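Local coordinates for protein phosphodiesterase (Salpingoeca rosetta, PDB 7D7P) that is a phosphodiesterase of the all-helical HD-type superfamily and holds a zinc and a magnesium ion, at residues K272-V286 with M300-E312. Sequence-based numbering, arbitrary orientation.
Sequences KRWSARLQKEFNNQV and MRGNDEESLAKGE
K272 reaches E305 with its long chain crossing that of the glutamate at about a right angle; K272 NZ forms a salt bridge with E305 OE2 at 3.3 Å, its hydrogen bond weak, while the other carboxylate oxygen of E305 bonds to Y355 of helix 336-359. One turn on, S275 OG lies 3.0 Å from E312 OE1 and bonds to N271 O in its own helix. L308 packs as a knob among K272, S275, A276 and Q279, its CD1 against S275 O at 3.4 Å and CD2 beside the methyl of A276. Here the helical segments 272-286 and 305-312 cross at 105°; they belong to consecutive helices of the all-helical phosphodiesterase fold, 268-291 and 305-330, and the loop leading into the second runs along the first. Q279, with CG anti to the backbone N (chi1 -173°), stretches out to this loop: NE2 donates to D304 O at 3.1 Å, nearly straight at 174°, with D304 O in the plane of the Q279 amide. L308 N reaches that same oxygen from the opposite face, and D304, the N-cap, takes S307 N on OD1. M300 CE lies over one face of the F282 ring, 4.0 Å from its centroid, a CH-pi contact, while SD stands obliquely to the ring in a Met-aromatic contact. Beyond it V286 rests CG2 on M300 CB at 3.5 Å.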
loop_
_atom_site.group_PDB
_atom_site.type_symbol
_atom_site.label_atom_id
_atom_site.label_comp_id
_atom_site.label_asym_id
_atom_site.label_seq_id
_atom_site.Cartn_x
_atom_site.Cartn_y
_atom_site.Cartn_z
ATOM N N LYS A 272 -10.991 13.507 -9.004
ATOM C CA LYS A 272 -10.537 14.695 -8.288
ATOM C C LYS A 272 -11.695 15.622 -7.932
ATOM O O LYS A 272 -11.729 16.179 -6.828
ATOM C CB LYS A 272 -9.493 15.439 -9.120
ATOM C CG LYS A 272 -8.784 16.548 -8.363
ATOM C CD LYS A 272 -7.897 17.368 -9.285
ATOM C CE LYS A 272 -6.947 18.241 -8.487
ATOM N NZ LYS A 272 -7.661 18.978 -7.407
ATOM N N ARG A 273 -12.642 15.815 -8.853
ATOM C CA ARG A 273 -13.740 16.745 -8.593
ATOM C C ARG A 273 -14.637 16.250 -7.465
ATOM O O ARG A 273 -15.061 17.036 -6.611
ATOM C CB ARG A 273 -14.560 16.966 -9.864
ATOM C CG ARG A 273 -13.829 17.735 -10.951
ATOM C CD ARG A 273 -14.614 17.732 -12.254
ATOM N NE ARG A 273 -15.795 18.586 -12.190
ATOM C CZ ARG A 273 -16.727 18.645 -13.136
ATOM N NH1 ARG A 273 -16.624 17.892 -14.224
ATOM N NH2 ARG A 273 -17.768 19.455 -12.994
ATOM N N TRP A 274 -14.944 14.952 -7.448
ATOM C CA TRP A 274 -15.803 14.416 -6.398
ATOM C C TRP A 274 -15.072 14.353 -5.063
ATOM O O TRP A 274 -15.667 14.616 -4.011
ATOM C CB TRP A 274 -16.318 13.034 -6.795
ATOM C CG TRP A 274 -17.422 13.068 -7.805
ATOM C CD1 TRP A 274 -17.304 12.888 -9.154
ATOM C CD2 TRP A 274 -18.814 13.295 -7.550
ATOM N NE1 TRP A 274 -18.538 12.986 -9.754
ATOM C CE2 TRP A 274 -19.481 13.236 -8.791
ATOM C CE3 TRP A 274 -19.561 13.541 -6.393
ATOM C CZ2 TRP A 274 -20.859 13.413 -8.908
ATOM C CZ3 TRP A 274 -20.932 13.719 -6.512
ATOM C CH2 TRP A 274 -21.565 13.655 -7.760
ATOM N N SER A 275 -13.781 14.006 -5.082
ATOM C CA SER A 275 -13.011 13.962 -3.842
ATOM C C SER A 275 -12.877 15.348 -3.225
ATOM O O SER A 275 -12.925 15.496 -1.999
ATOM C CB SER A 275 -11.632 13.355 -4.094
ATOM O OG SER A 275 -11.722 11.956 -4.297
ATOM N N ALA A 276 -12.701 16.377 -4.058
ATOM C CA ALA A 276 -12.651 17.741 -3.546
ATOM C C ALA A 276 -13.989 18.162 -2.952
ATOM O O ALA A 276 -14.024 18.968 -2.015
ATOM C CB ALA A 276 -12.234 18.709 -4.652
ATOM N N ARG A 277 -15.093 17.629 -3.482
ATOM C CA ARG A 277 -16.406 17.925 -2.922
ATOM C C ARG A 277 -16.601 17.239 -1.576
ATOM O O ARG A 277 -17.207 17.814 -0.665
ATOM C CB ARG A 277 -17.498 17.508 -3.908
ATOM C CG ARG A 277 -17.575 18.417 -5.120
ATOM C CD ARG A 277 -18.444 17.842 -6.224
ATOM N NE ARG A 277 -18.720 18.844 -7.249
ATOM C CZ ARG A 277 -19.822 19.585 -7.288
ATOM N NH1 ARG A 277 -20.754 19.433 -6.358
ATOM N NH2 ARG A 277 -19.993 20.477 -8.256
ATOM N N LEU A 278 -16.093 16.011 -1.428
ATOM C CA LEU A 278 -16.181 15.330 -0.140
ATOM C C LEU A 278 -15.331 16.031 0.912
ATOM O O LEU A 278 -15.738 16.143 2.074
ATOM C CB LEU A 278 -15.755 13.869 -0.288
ATOM C CG LEU A 278 -15.928 12.996 0.959
ATOM C CD1 LEU A 278 -17.407 12.814 1.284
ATOM C CD2 LEU A 278 -15.234 11.646 0.795
ATOM N N GLN A 279 -14.142 16.501 0.522
ATOM C CA GLN A 279 -13.295 17.246 1.448
ATOM C C GLN A 279 -14.005 18.494 1.960
ATOM O O GLN A 279 -13.868 18.856 3.134
ATOM C CB GLN A 279 -11.976 17.617 0.766
ATOM C CG GLN A 279 -10.943 18.251 1.691
ATOM C CD GLN A 279 -9.748 18.811 0.937
ATOM O OE1 GLN A 279 -9.902 19.487 -0.079
ATOM N NE2 GLN A 279 -8.550 18.522 1.427
ATOM N N LYS A 280 -14.776 19.158 1.095
ATOM C CA LYS A 280 -15.523 20.337 1.522
ATOM C C LYS A 280 -16.548 19.985 2.592
ATOM O O LYS A 280 -16.751 20.752 3.543
ATOM C CB LYS A 280 -16.202 20.993 0.319
ATOM C CG LYS A 280 -16.737 22.388 0.601
ATOM C CD LYS A 280 -17.442 22.965 -0.613
ATOM C CE LYS A 280 -16.936 24.362 -0.936
ATOM N NZ LYS A 280 -17.823 25.056 -1.911
ATOM N N GLU A 281 -17.207 18.831 2.456
ATOM C CA GLU A 281 -18.118 18.378 3.501
ATOM C C GLU A 281 -17.365 18.075 4.791
ATOM O O GLU A 281 -17.826 18.429 5.884
ATOM C CB GLU A 281 -18.891 17.148 3.030
ATOM C CG GLU A 281 -19.828 17.418 1.870
ATOM C CD GLU A 281 -20.773 16.266 1.600
ATOM O OE1 GLU A 281 -20.723 15.261 2.343
ATOM O OE2 GLU A 281 -21.568 16.371 0.644
ATOM N N PHE A 282 -16.206 17.422 4.683
ATOM C CA PHE A 282 -15.399 17.147 5.868
ATOM C C PHE A 282 -15.017 18.439 6.582
ATOM O O PHE A 282 -15.097 18.522 7.813
ATOM C CB PHE A 282 -14.143 16.361 5.484
ATOM C CG PHE A 282 -14.406 14.926 5.100
ATOM C CD1 PHE A 282 -15.673 14.379 5.210
ATOM C CD2 PHE A 282 -13.375 14.125 4.636
ATOM C CE1 PHE A 282 -15.910 13.064 4.857
ATOM C CE2 PHE A 282 -13.606 12.807 4.285
ATOM C CZ PHE A 282 -14.875 12.277 4.395
ATOM N N ASN A 283 -14.609 19.463 5.825
ATOM C CA ASN A 283 -14.204 20.725 6.435
ATOM C C ASN A 283 -15.382 21.426 7.099
ATOM O O ASN A 283 -15.231 22.020 8.173
ATOM C CB ASN A 283 -13.563 21.637 5.386
ATOM C CG ASN A 283 -12.305 21.040 4.785
ATOM O OD1 ASN A 283 -11.673 20.164 5.378
ATOM N ND2 ASN A 283 -11.934 21.513 3.602
ATOM N N ASN A 284 -16.562 21.375 6.473
ATOM C CA ASN A 284 -17.746 21.974 7.080
ATOM C C ASN A 284 -18.136 21.269 8.373
ATOM O O ASN A 284 -18.619 21.917 9.308
ATOM C CB ASN A 284 -18.913 21.952 6.092
ATOM C CG ASN A 284 -18.751 22.966 4.975
ATOM O OD1 ASN A 284 -18.036 23.958 5.121
ATOM N ND2 ASN A 284 -19.414 22.721 3.851
ATOM N N GLN A 285 -17.939 19.949 8.447
ATOM C CA GLN A 285 -18.301 19.221 9.660
ATOM C C GLN A 285 -17.377 19.585 10.816
ATOM O O GLN A 285 -17.837 19.821 11.939
ATOM C CB GLN A 285 -18.272 17.712 9.410
ATOM C CG GLN A 285 -18.537 16.902 10.670
ATOM C CD GLN A 285 -18.598 15.408 10.422
ATOM O OE1 GLN A 285 -19.145 14.951 9.416
ATOM N NE2 GLN A 285 -18.041 14.637 11.349
ATOM N N VAL A 286 -16.066 19.619 10.559
ATOM C CA VAL A 286 -15.102 20.011 11.586
ATOM C C VAL A 286 -15.406 21.415 12.094
ATOM O O VAL A 286 -15.305 21.697 13.294
ATOM C CB VAL A 286 -13.668 19.902 11.034
ATOM C CG1 VAL A 286 -12.695 20.739 11.859
ATOM C CG2 VAL A 286 -13.226 18.453 11.003
ATOM N N MET A 300 -10.175 14.954 8.677
ATOM C CA MET A 300 -11.179 15.859 8.130
ATOM C C MET A 300 -10.753 17.320 8.162
ATOM O O MET A 300 -11.466 18.165 7.610
ATOM C CB MET A 300 -12.501 15.701 8.886
ATOM C CG MET A 300 -13.250 14.414 8.579
ATOM S SD MET A 300 -14.955 14.486 9.155
ATOM C CE MET A 300 -15.565 12.888 8.618
ATOM N N ARG A 301 -9.618 17.640 8.783
ATOM C CA ARG A 301 -9.213 19.035 8.916
ATOM C C ARG A 301 -8.526 19.563 7.662
ATOM O O ARG A 301 -8.611 20.763 7.377
ATOM C CB ARG A 301 -8.293 19.201 10.128
ATOM C CG ARG A 301 -8.934 18.808 11.451
ATOM C CD ARG A 301 -7.986 19.045 12.616
ATOM N NE ARG A 301 -8.580 18.671 13.898
ATOM C CZ ARG A 301 -9.335 19.481 14.633
ATOM N NH1 ARG A 301 -9.594 20.712 14.216
ATOM N NH2 ARG A 301 -9.836 19.060 15.787
ATOM N N GLY A 302 -7.846 18.697 6.911
ATOM C CA GLY A 302 -7.144 19.113 5.712
ATOM C C GLY A 302 -8.040 19.775 4.683
ATOM O O GLY A 302 -9.083 19.225 4.316
ATOM N N ASN A 303 -7.641 20.957 4.207
ATOM C CA ASN A 303 -8.483 21.754 3.324
ATOM C C ASN A 303 -7.765 22.222 2.062
ATOM O O ASN A 303 -8.275 23.114 1.375
ATOM C CB ASN A 303 -9.041 22.966 4.078
ATOM C CG ASN A 303 -7.953 23.916 4.545
ATOM O OD1 ASN A 303 -6.776 23.560 4.583
ATOM N ND2 ASN A 303 -8.347 25.131 4.913
ATOM N N ASP A 304 -6.612 21.655 1.732
ATOM C CA ASP A 304 -5.871 22.048 0.540
ATOM C C ASP A 304 -5.675 20.841 -0.372
ATOM O O ASP A 304 -6.116 19.728 -0.074
ATOM C CB ASP A 304 -4.527 22.682 0.915
ATOM C CG ASP A 304 -3.763 21.868 1.939
ATOM O OD1 ASP A 304 -3.493 20.677 1.676
ATOM O OD2 ASP A 304 -3.426 22.422 3.007
ATOM N N GLU A 305 -5.001 21.078 -1.500
ATOM C CA GLU A 305 -4.789 20.018 -2.480
ATOM C C GLU A 305 -3.842 18.943 -1.959
ATOM O O GLU A 305 -4.006 17.764 -2.293
ATOM C CB GLU A 305 -4.253 20.609 -3.784
ATOM C CG GLU A 305 -4.299 19.657 -4.968
ATOM C CD GLU A 305 -3.868 20.319 -6.265
ATOM O OE1 GLU A 305 -2.800 20.967 -6.282
ATOM O OE2 GLU A 305 -4.601 20.197 -7.269
ATOM N N GLU A 306 -2.850 19.325 -1.150
ATOM C CA GLU A 306 -1.923 18.336 -0.611
ATOM C C GLU A 306 -2.625 17.390 0.354
ATOM O O GLU A 306 -2.360 16.181 0.352
ATOM C CB GLU A 306 -0.749 19.032 0.080
ATOM C CG GLU A 306 0.286 18.070 0.642
ATOM C CD GLU A 306 1.397 18.777 1.393
ATOM O OE1 GLU A 306 1.250 19.984 1.678
ATOM O OE2 GLU A 306 2.418 18.126 1.694
ATOM N N SER A 307 -3.521 17.920 1.189
ATOM C CA SER A 307 -4.296 17.064 2.079
ATOM C C SER A 307 -5.215 16.142 1.290
ATOM O O SER A 307 -5.420 14.985 1.672
ATOM C CB SER A 307 -5.103 17.916 3.056
ATOM O OG SER A 307 -4.251 18.637 3.929
ATOM N N LEU A 308 -5.775 16.641 0.186
ATOM C CA LEU A 308 -6.646 15.817 -0.645
ATOM C C LEU A 308 -5.892 14.618 -1.206
ATOM O O LEU A 308 -6.361 13.476 -1.117
ATOM C CB LEU A 308 -7.239 16.661 -1.774
ATOM C CG LEU A 308 -8.271 15.971 -2.664
ATOM C CD1 LEU A 308 -9.502 15.587 -1.854
ATOM C CD2 LEU A 308 -8.649 16.869 -3.831
ATOM N N ALA A 309 -4.711 14.859 -1.782
ATOM C CA ALA A 309 -3.931 13.774 -2.368
ATOM C C ALA A 309 -3.500 12.765 -1.312
ATOM O O ALA A 309 -3.577 11.551 -1.535
ATOM C CB ALA A 309 -2.713 14.340 -3.098
ATOM N N LYS A 310 -3.045 13.247 -0.153
ATOM C CA LYS A 310 -2.615 12.341 0.907
ATOM C C LYS A 310 -3.773 11.486 1.410
ATOM O O LYS A 310 -3.598 10.296 1.697
ATOM C CB LYS A 310 -1.992 13.136 2.055
ATOM N N GLY A 311 -4.966 12.075 1.521
ATOM C CA GLY A 311 -6.118 11.306 1.961
ATOM C C GLY A 311 -6.556 10.272 0.939
ATOM O O GLY A 311 -6.981 9.171 1.301
ATOM N N GLU A 312 -6.456 10.607 -0.349
ATOM C CA GLU A 312 -6.853 9.668 -1.393
ATOM C C GLU A 312 -5.892 8.488 -1.474
ATOM O O GLU A 312 -6.318 7.348 -1.693
ATOM C CB GLU A 312 -6.933 10.382 -2.742
ATOM C CG GLU A 312 -8.212 11.170 -2.954
ATOM C CD GLU A 312 -9.438 10.282 -3.001
ATOM O OE1 GLU A 312 -10.310 10.431 -2.121
ATOM O OE2 GLU A 312 -9.528 9.434 -3.914
HETATM O O HOH W 1 -8.470 15.665 2.821
#